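Local coordinates for transcriptional protein SWT1 (Saccharomyces cerevisiae, PDB 4PQZ) that takes part in transcription, probably as an activator, and has RNA endonuclease activity, the piece modelled here being its C-terminal HEPN domain, at residues E48-A53 against E80-Y85; K109-V114 against E129-T134; T120-L125 against T160-I165. All coordinates share one frame; numbering follows the deposited sequence.

Overall arrangement
From the N terminus, helix 35-62 comes first, and contact 1 closes the loop from it to helix 79-88 across 26 residues. That loop is complete before contact 2 opens, so the two are in series. Contact 2 closes when helix 122-139 folds back, after 14 residues, onto segment 109-114. Contact 3 joins the start of that same helix to the end of helix 145-163. Contacts 2 and 3 cross, since 120-125 falls between the two halves of contact 2 and 160-165 after both; they touch, E129 against I162 and V114 against D124. Contacts 1 and 2 touch where I50 packs on W132 and S83 on L111, while the centres of contacts 1 and 3 are 22 Å apart.

Contact 1: E48-A53 against E80-Y85; sequences ETIFFA and ENASNY
The segments 48-53 of helix 35-62 and 80-85 of helix 79-88 run in roughly the same direction and come nearest where F51 CA and A82 CA stand 6.7 Å apart, a spacing that the small A82 side chain permits. The single methyl of A82 points toward the other helix and is met by two side chains one residue apart. I50 offers its CG2 branch, 3.6 Å from A82 CB; with CG1 beside the backbone N (chi1 -64°), CG2 lies anti to that N and is the branch turned to the alanine. The F51 ring arrives edge-on. Its CE1 is 4.0 Å from A82 CB, which sits near the ring plane and over neither face, and a chi2 of -14° puts CA of F51 almost in that same plane. All the contact across the pair is apolar, and it buries 95 Å². A82 also touches I54, one turn further along helix 35-62, while I50 packs against W132 and L136 of helix 122-139. This close approach of two helices over an alanine methyl, about 6 Å from the centre of the chain, belongs to the interior of the all-helical, HEPN-like C-terminal domain.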
loop_
_atom_site.group_PDB
_atom_site.type_symbol
_atom_site.label_atom_id
_atom_site.label_comp_id
_atom_site.label_asym_id
_atom_site.label_seq_id
_atom_site.Cartn_x
_atom_site.Cartn_y
_atom_site.Cartn_z
ATOM N N GLU A 48 6.846 0.267 -2.281
ATOM C CA GLU A 48 7.204 1.588 -2.802
ATOM C C GLU A 48 5.975 2.446 -3.085
ATOM O O GLU A 48 5.993 3.660 -2.897
ATOM C CB GLU A 48 8.034 1.461 -4.075
ATOM C CG GLU A 48 9.478 1.068 -3.847
ATOM C CD GLU A 48 10.237 0.923 -5.152
ATOM O OE1 GLU A 48 9.595 0.988 -6.228
ATOM O OE2 GLU A 48 11.472 0.743 -5.103
ATOM N N THR A 49 4.906 1.798 -3.528
ATOM C CA THR A 49 3.680 2.492 -3.905
ATOM C C THR A 49 2.873 2.924 -2.677
ATOM O O THR A 49 2.231 3.975 -2.676
ATOM C CB THR A 49 2.818 1.602 -4.863
ATOM O OG1 THR A 49 3.645 1.126 -5.927
ATOM C CG2 THR A 49 1.659 2.372 -5.452
ATOM N N ILE A 50 2.907 2.109 -1.632
ATOM C CA ILE A 50 2.268 2.470 -0.377
ATOM C C ILE A 50 2.998 3.665 0.226
ATOM O O ILE A 50 2.382 4.609 0.716
ATOM C CB ILE A 50 2.289 1.306 0.631
ATOM C CG1 ILE A 50 1.473 0.116 0.112
ATOM C CG2 ILE A 50 1.731 1.762 1.972
ATOM C CD1 ILE A 50 1.748 -1.183 0.872
ATOM N N PHE A 51 4.325 3.619 0.167
ATOM C CA PHE A 51 5.159 4.661 0.759
ATOM C C PHE A 51 4.949 5.980 0.030
ATOM O O PHE A 51 4.729 7.006 0.668
ATOM C CB PHE A 51 6.642 4.264 0.747
ATOM C CG PHE A 51 6.956 3.065 1.602
ATOM C CD1 PHE A 51 6.029 2.592 2.522
ATOM C CD2 PHE A 51 8.176 2.415 1.488
ATOM C CE1 PHE A 51 6.309 1.490 3.307
ATOM C CE2 PHE A 51 8.466 1.312 2.275
ATOM C CZ PHE A 51 7.529 0.849 3.186
ATOM N N PHE A 52 4.996 5.937 -1.303
ATOM C CA PHE A 52 4.697 7.105 -2.135
ATOM C C PHE A 52 3.365 7.731 -1.751
ATOM O O PHE A 52 3.285 8.951 -1.563
ATOM C CB PHE A 52 4.673 6.742 -3.635
ATOM C CG PHE A 52 4.089 7.835 -4.517
ATOM C CD1 PHE A 52 4.854 8.945 -4.879
ATOM C CD2 PHE A 52 2.777 7.756 -4.971
ATOM C CE1 PHE A 52 4.319 9.959 -5.688
ATOM C CE2 PHE A 52 2.234 8.759 -5.781
ATOM C CZ PHE A 52 3.006 9.863 -6.136
ATOM N N ALA A 53 2.333 6.886 -1.640
ATOM C CA ALA A 53 0.970 7.344 -1.372
ATOM C C ALA A 53 0.831 7.992 0.006
ATOM O O ALA A 53 0.166 9.020 0.161
ATOM C CB ALA A 53 -0.020 6.207 -1.526
ATOM N N GLU A 80 4.547 -2.167 8.049
ATOM C CA GLU A 80 4.110 -1.877 9.417
ATOM C C GLU A 80 4.165 -0.385 9.786
ATOM O O GLU A 80 3.242 0.117 10.410
ATOM C CB GLU A 80 4.894 -2.705 10.445
ATOM C CG GLU A 80 4.443 -2.477 11.885
ATOM C CD GLU A 80 4.335 -3.770 12.675
ATOM O OE1 GLU A 80 5.270 -4.600 12.602
ATOM O OE2 GLU A 80 3.307 -3.953 13.367
ATOM N N ASN A 81 5.246 0.303 9.412
ATOM C CA ASN A 81 5.326 1.761 9.547
ATOM C C ASN A 81 4.202 2.486 8.818
ATOM O O ASN A 81 3.562 3.384 9.374
ATOM C CB ASN A 81 6.653 2.284 9.004
ATOM C CG ASN A 81 7.833 1.843 9.822
ATOM O OD1 ASN A 81 7.712 1.576 11.022
ATOM N ND2 ASN A 81 8.997 1.760 9.177
ATOM N N ALA A 82 3.969 2.088 7.570
ATOM C CA ALA A 82 2.908 2.672 6.755
ATOM C C ALA A 82 1.544 2.510 7.417
ATOM O O ALA A 82 0.790 3.474 7.554
ATOM C CB ALA A 82 2.917 2.048 5.370
ATOM N N SER A 83 1.241 1.285 7.829
ATOM C CA SER A 83 -0.003 0.968 8.521
ATOM C C SER A 83 -0.186 1.823 9.771
ATOM O O SER A 83 -1.248 2.413 9.996
ATOM C CB SER A 83 -0.017 -0.507 8.917
ATOM O OG SER A 83 -1.194 -0.802 9.630
ATOM N N ASN A 84 0.865 1.895 10.576
ATOM C CA ASN A 84 0.873 2.765 11.764
ATOM C C ASN A 84 0.574 4.238 11.409
ATOM O O ASN A 84 -0.232 4.900 12.072
ATOM C CB ASN A 84 2.200 2.622 12.538
ATOM C CG ASN A 84 2.329 3.632 13.676
ATOM O OD1 ASN A 84 1.401 3.802 14.476
ATOM N ND2 ASN A 84 3.477 4.326 13.742
ATOM N N TYR A 85 1.185 4.743 10.339
ATOM C CA TYR A 85 0.820 6.071 9.819
ATOM C C TYR A 85 -0.651 6.240 9.405
ATOM O O TYR A 85 -1.260 7.277 9.688
ATOM C CB TYR A 85 1.749 6.495 8.681
ATOM C CG TYR A 85 3.042 7.077 9.185
ATOM C CD1 TYR A 85 3.053 8.030 10.210
ATOM C CD2 TYR A 85 4.254 6.646 8.677
ATOM C CE1 TYR A 85 4.239 8.541 10.687
ATOM C CE2 TYR A 85 5.438 7.154 9.142
ATOM C CZ TYR A 85 5.429 8.100 10.141
ATOM O OH TYR A 85 6.624 8.588 10.576
#

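Contact 2: K109-V114 against E129-T134; sequences KSLPTV and EQFWET
L111 reaches both aromatic rings of segment 129-134, on helix 122-139, with the two methyls of its fork. CD1 is 3.8 Å from W132 CZ2 and lies near the plane of the indole, so it meets the edge of the six-membered ring; CD2 is 4.2 Å from F131 CZ and approaches that ring obliquely. The leucine is extended to do this: its chi2 of 179° sets CD1 anti to CA, and it comes at W132 from the opposite direction. The tryptophan has CG beside its backbone N (chi1 -76°), which carries the indole toward L111 although its CB does not point there. The two rings are themselves in contact. F131 CD2 sits 3.6 Å above the indole plane, over its centre, and W132 CD1 lies in plane at the edge of the phenylalanine ring, evidence that the rings are steeply turned against each other. Q130 NE2 donates to the syn lone pair of E129 OE2 at 2.9 Å, with the carboxylate oxygen 4° out of the amide plane. W132 NE1 hydrogen-bonds to L115 O of helix 113-116, V46 of helix 35-62 touches the indole, and I79 of helix 79-88 packs on both L111 and W132. The leucine-tryptophan pair lies buried among four helices.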
loop_
_atom_site.group_PDB
_atom_site.type_symbol
_atom_site.label_atom_id
_atom_site.label_comp_id
_atom_site.label_asym_id
_atom_site.label_seq_id
_atom_site.Cartn_x
_atom_site.Cartn_y
_atom_site.Cartn_z
ATOM N N LYS A 109 -4.450 -1.080 13.069
ATOM C CA LYS A 109 -3.802 -1.218 14.365
ATOM C C LYS A 109 -2.731 -2.311 14.330
ATOM O O LYS A 109 -1.618 -2.132 14.832
ATOM C CB LYS A 109 -4.860 -1.511 15.430
ATOM C CG LYS A 109 -4.431 -1.263 16.874
ATOM C CD LYS A 109 -5.657 -1.031 17.758
ATOM C CE LYS A 109 -5.467 -1.611 19.146
ATOM N NZ LYS A 109 -4.090 -1.375 19.643
ATOM N N SER A 110 -3.077 -3.446 13.735
ATOM C CA SER A 110 -2.143 -4.565 13.587
ATOM C C SER A 110 -2.599 -5.428 12.418
ATOM O O SER A 110 -3.536 -6.220 12.536
ATOM C CB SER A 110 -2.061 -5.410 14.871
ATOM O OG SER A 110 -0.960 -6.318 14.832
ATOM N N LEU A 111 -1.944 -5.236 11.282
ATOM C CA LEU A 111 -2.213 -6.023 10.089
ATOM C C LEU A 111 -1.796 -7.466 10.312
ATOM O O LEU A 111 -0.804 -7.729 10.998
ATOM C CB LEU A 111 -1.427 -5.475 8.894
ATOM C CG LEU A 111 -1.864 -4.202 8.176
ATOM C CD1 LEU A 111 -0.862 -3.905 7.057
ATOM C CD2 LEU A 111 -3.274 -4.375 7.618
ATOM N N PRO A 112 -2.542 -8.408 9.719
ATOM C CA PRO A 112 -2.094 -9.803 9.683
ATOM C C PRO A 112 -0.759 -9.896 8.957
ATOM O O PRO A 112 -0.531 -9.132 8.022
ATOM C CB PRO A 112 -3.192 -10.495 8.863
ATOM C CG PRO A 112 -4.424 -9.659 9.104
ATOM C CD PRO A 112 -3.883 -8.236 9.129
ATOM N N THR A 113 0.101 -10.812 9.381
ATOM C CA THR A 113 1.428 -10.967 8.790
ATOM C C THR A 113 1.418 -11.231 7.268
ATOM O O THR A 113 2.366 -10.862 6.567
ATOM C CB THR A 113 2.256 -12.062 9.519
ATOM O OG1 THR A 113 1.533 -13.298 9.523
ATOM C CG2 THR A 113 2.537 -11.649 10.963
ATOM N N VAL A 114 0.355 -11.853 6.759
ATOM C CA VAL A 114 0.250 -12.114 5.316
ATOM C C VAL A 114 0.267 -10.811 4.502
ATOM O O VAL A 114 0.733 -10.771 3.358
ATOM C CB VAL A 114 -1.014 -12.950 4.948
ATOM C CG1 VAL A 114 -2.287 -12.175 5.234
ATOM C CG2 VAL A 114 -0.957 -13.374 3.480
ATOM N N GLU A 129 -1.472 -9.182 -2.867
ATOM C CA GLU A 129 -1.719 -8.296 -3.995
ATOM C C GLU A 129 -3.160 -7.804 -4.055
ATOM O O GLU A 129 -3.380 -6.618 -4.291
ATOM C CB GLU A 129 -1.311 -8.955 -5.317
ATOM C CG GLU A 129 -1.295 -8.012 -6.522
ATOM C CD GLU A 129 -2.681 -7.770 -7.129
ATOM O OE1 GLU A 129 -2.875 -6.710 -7.764
ATOM O OE2 GLU A 129 -3.574 -8.637 -6.973
ATOM N N GLN A 130 -4.138 -8.691 -3.849
ATOM C CA GLN A 130 -5.544 -8.261 -3.876
ATOM C C GLN A 130 -5.885 -7.232 -2.797
ATOM O O GLN A 130 -6.664 -6.313 -3.037
ATOM C CB GLN A 130 -6.531 -9.440 -3.798
ATOM C CG GLN A 130 -6.602 -10.306 -5.092
ATOM C CD GLN A 130 -7.265 -9.607 -6.280
ATOM O OE1 GLN A 130 -8.491 -9.630 -6.421
ATOM N NE2 GLN A 130 -6.453 -9.008 -7.162
ATOM N N PHE A 131 -5.323 -7.383 -1.604
ATOM C CA PHE A 131 -5.680 -6.472 -0.514
ATOM C C PHE A 131 -5.152 -5.082 -0.846
ATOM O O PHE A 131 -5.882 -4.080 -0.779
ATOM C CB PHE A 131 -5.114 -6.961 0.822
ATOM C CG PHE A 131 -5.250 -5.965 1.943
ATOM C CD1 PHE A 131 -6.437 -5.862 2.659
ATOM C CD2 PHE A 131 -4.187 -5.141 2.291
ATOM C CE1 PHE A 131 -6.564 -4.948 3.686
ATOM C CE2 PHE A 131 -4.301 -4.227 3.324
ATOM C CZ PHE A 131 -5.490 -4.129 4.014
ATOM N N TRP A 132 -3.885 -5.052 -1.244
ATOM C CA TRP A 132 -3.175 -3.797 -1.476
ATOM C C TRP A 132 -3.593 -3.062 -2.748
ATOM O O TRP A 132 -3.479 -1.847 -2.817
ATOM C CB TRP A 132 -1.665 -4.033 -1.443
ATOM C CG TRP A 132 -1.198 -4.209 -0.040
ATOM C CD1 TRP A 132 -0.698 -5.348 0.535
ATOM C CD2 TRP A 132 -1.243 -3.224 0.993
ATOM N NE1 TRP A 132 -0.406 -5.118 1.864
ATOM C CE2 TRP A 132 -0.731 -3.822 2.165
ATOM C CE3 TRP A 132 -1.661 -1.890 1.036
ATOM C CZ2 TRP A 132 -0.621 -3.123 3.365
ATOM C CZ3 TRP A 132 -1.549 -1.201 2.231
ATOM C CH2 TRP A 132 -1.035 -1.820 3.381
ATOM N N GLU A 133 -4.074 -3.818 -3.735
ATOM C CA GLU A 133 -4.664 -3.267 -4.953
ATOM C C GLU A 133 -5.884 -2.423 -4.596
ATOM O O GLU A 133 -5.971 -1.253 -4.983
ATOM C CB GLU A 133 -5.044 -4.397 -5.931
ATOM C CG GLU A 133 -6.092 -4.005 -6.957
ATOM C CD GLU A 133 -6.359 -5.094 -7.990
ATOM O OE1 GLU A 133 -5.575 -6.060 -8.070
ATOM O OE2 GLU A 133 -7.361 -4.982 -8.726
ATOM N N THR A 134 -6.809 -3.030 -3.848
ATOM C CA THR A 134 -8.015 -2.362 -3.365
ATOM C C THR A 134 -7.635 -1.118 -2.534
ATOM O O THR A 134 -8.147 -0.034 -2.787
ATOM C CB THR A 134 -8.871 -3.342 -2.496
ATOM O OG1 THR A 134 -9.213 -4.500 -3.258
ATOM C CG2 THR A 134 -10.164 -2.683 -1.985
#

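Contact 3: T120-L125 against T160-I165; sequences TNLNDL and TSINAI
No aromatic ring takes part where L122 and L125 meet I162 and I165; the flat group touched is the peptide carbonyl of I165, whose O is 3.9 Å from L122 CD2. Among the other flat groups, the N121 amide and the D124 carboxylate do not meet the 160-165 segment, and the N163 amide turns to R126, whose NH2 bonds to its OD1. N121 occupies the N-cap position of helix 122-139, and its side chain makes the capping bond, D124 N donating to N121 OD1 at 2.7 Å with the donor nitrogen 29° out of the carbonyl plane. The closest apolar meeting is L125 CG on I162 CD1, 3.7 Å apart, and the two side chains lie at a slant to each other. L125 has CG anti to the backbone N (chi1 -177°), and both its methyls stay close to the isoleucine, CD1 near I162 CD1 and CD2 near I162 CG1. I162 answers with an extended chain, chi2 179°, which carries CD1 forward. L122 CD1 lies 4.4 Å from I162 CG2. The buried area, 208 Å², is the most of the three contacts. I162 also rests on R126 and, one turn further along, on E129, while F35 and V38 of helix 35-62 touch L125 and S161 respectively, so helices 122-139 and 145-163 are joined beside the first turns of the N-terminal helix.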
loop_
_atom_site.group_PDB
_atom_site.type_symbol
_atom_site.label_atom_id
_atom_site.label_comp_id
_atom_site.label_asym_id
_atom_site.label_seq_id
_atom_site.Cartn_x
_atom_site.Cartn_y
_atom_site.Cartn_z
ATOM N N THR A 120 5.196 -16.174 0.685
ATOM C CA THR A 120 5.976 -17.399 0.522
ATOM C C THR A 120 5.238 -18.470 -0.284
ATOM O O THR A 120 5.816 -19.500 -0.624
ATOM C CB THR A 120 6.415 -17.992 1.881
ATOM O OG1 THR A 120 5.261 -18.311 2.672
ATOM C CG2 THR A 120 7.290 -17.003 2.632
ATOM N N ASN A 121 3.966 -18.223 -0.590
ATOM C CA ASN A 121 3.198 -19.120 -1.460
ATOM C C ASN A 121 2.233 -18.363 -2.374
ATOM O O ASN A 121 2.049 -17.153 -2.217
ATOM C CB ASN A 121 2.458 -20.192 -0.649
ATOM C CG ASN A 121 1.510 -19.607 0.385
ATOM O OD1 ASN A 121 0.486 -19.030 0.042
ATOM N ND2 ASN A 121 1.842 -19.780 1.660
ATOM N N LEU A 122 1.622 -19.068 -3.324
ATOM C CA LEU A 122 0.794 -18.408 -4.337
ATOM C C LEU A 122 -0.483 -17.834 -3.748
ATOM O O LEU A 122 -0.905 -16.733 -4.108
ATOM C CB LEU A 122 0.457 -19.349 -5.511
ATOM C CG LEU A 122 -0.309 -18.669 -6.664
ATOM C CD1 LEU A 122 0.542 -17.578 -7.315
ATOM C CD2 LEU A 122 -0.826 -19.667 -7.723
ATOM N N ASN A 123 -1.101 -18.588 -2.848
ATOM C CA ASN A 123 -2.276 -18.110 -2.134
ATOM C C ASN A 123 -1.990 -16.781 -1.393
ATOM O O ASN A 123 -2.742 -15.808 -1.515
ATOM C CB ASN A 123 -2.774 -19.188 -1.167
ATOM C CG ASN A 123 -3.884 -18.684 -0.249
ATOM O OD1 ASN A 123 -4.809 -17.991 -0.695
ATOM N ND2 ASN A 123 -3.790 -19.021 1.050
ATOM N N ASP A 124 -0.881 -16.753 -0.654
ATOM C CA ASP A 124 -0.467 -15.582 0.119
ATOM C C ASP A 124 -0.149 -14.399 -0.791
ATOM O O ASP A 124 -0.439 -13.253 -0.449
ATOM C CB ASP A 124 0.749 -15.913 0.991
ATOM C CG ASP A 124 0.388 -16.730 2.228
ATOM O OD1 ASP A 124 -0.767 -17.196 2.323
ATOM O OD2 ASP A 124 1.264 -16.903 3.104
ATOM N N LEU A 125 0.430 -14.692 -1.955
ATOM C CA LEU A 125 0.763 -13.667 -2.944
ATOM C C LEU A 125 -0.482 -13.036 -3.558
ATOM O O LEU A 125 -0.523 -11.830 -3.780
ATOM C CB LEU A 125 1.678 -14.236 -4.031
ATOM C CG LEU A 125 2.172 -13.259 -5.107
ATOM C CD1 LEU A 125 2.797 -12.003 -4.489
ATOM C CD2 LEU A 125 3.153 -13.940 -6.066
ATOM N N THR A 160 -0.768 -9.784 -14.033
ATOM C CA THR A 160 -0.363 -10.643 -15.136
ATOM C C THR A 160 0.854 -11.468 -14.733
ATOM O O THR A 160 0.903 -12.654 -15.018
ATOM C CB THR A 160 -0.121 -9.848 -16.438
ATOM O OG1 THR A 160 1.027 -9.004 -16.295
ATOM C CG2 THR A 160 -1.341 -8.997 -16.769
ATOM N N SER A 161 1.803 -10.857 -14.028
ATOM C CA SER A 161 2.981 -11.579 -13.546
ATOM C C SER A 161 2.601 -12.641 -12.508
ATOM O O SER A 161 3.299 -13.640 -12.328
ATOM C CB SER A 161 4.023 -10.607 -12.969
ATOM O OG SER A 161 4.571 -9.765 -13.982
ATOM N N ILE A 162 1.484 -12.412 -11.827
ATOM C CA ILE A 162 0.923 -13.392 -10.907
ATOM C C ILE A 162 0.051 -14.400 -11.670
ATOM O O ILE A 162 0.208 -15.609 -11.506
ATOM C CB ILE A 162 0.102 -12.706 -9.785
ATOM C CG1 ILE A 162 1.027 -12.005 -8.785
ATOM C CG2 ILE A 162 -0.769 -13.712 -9.051
ATOM C CD1 ILE A 162 0.269 -11.280 -7.653
ATOM N N ASN A 163 -0.849 -13.884 -12.512
ATOM C CA ASN A 163 -1.809 -14.707 -13.259
ATOM C C ASN A 163 -1.152 -15.498 -14.384
ATOM O O ASN A 163 -1.795 -16.318 -15.047
ATOM C CB ASN A 163 -2.946 -13.863 -13.827
ATOM C CG ASN A 163 -4.247 -14.059 -13.066
ATOM O OD1 ASN A 163 -4.500 -15.140 -12.530
ATOM N ND2 ASN A 163 -5.077 -13.019 -13.013
ATOM N N ALA A 164 0.134 -15.242 -14.595
ATOM C CA ALA A 164 0.926 -16.037 -15.516
ATOM C C ALA A 164 1.755 -17.048 -14.724
ATOM O O ALA A 164 2.842 -17.453 -15.152
ATOM C CB ALA A 164 1.820 -15.176 -16.384
ATOM N N ILE A 165 1.244 -17.451 -13.564
ATOM C CA ILE A 165 1.708 -18.675 -12.922
ATOM C C ILE A 165 0.519 -19.565 -12.544
ATOM O O ILE A 165 -0.207 -19.297 -11.584
ATOM C CB ILE A 165 2.579 -18.438 -11.664
ATOM C CG1 ILE A 165 3.567 -17.288 -11.868
ATOM C CG2 ILE A 165 3.331 -19.712 -11.320
ATOM C CD1 ILE A 165 4.298 -16.895 -10.580
#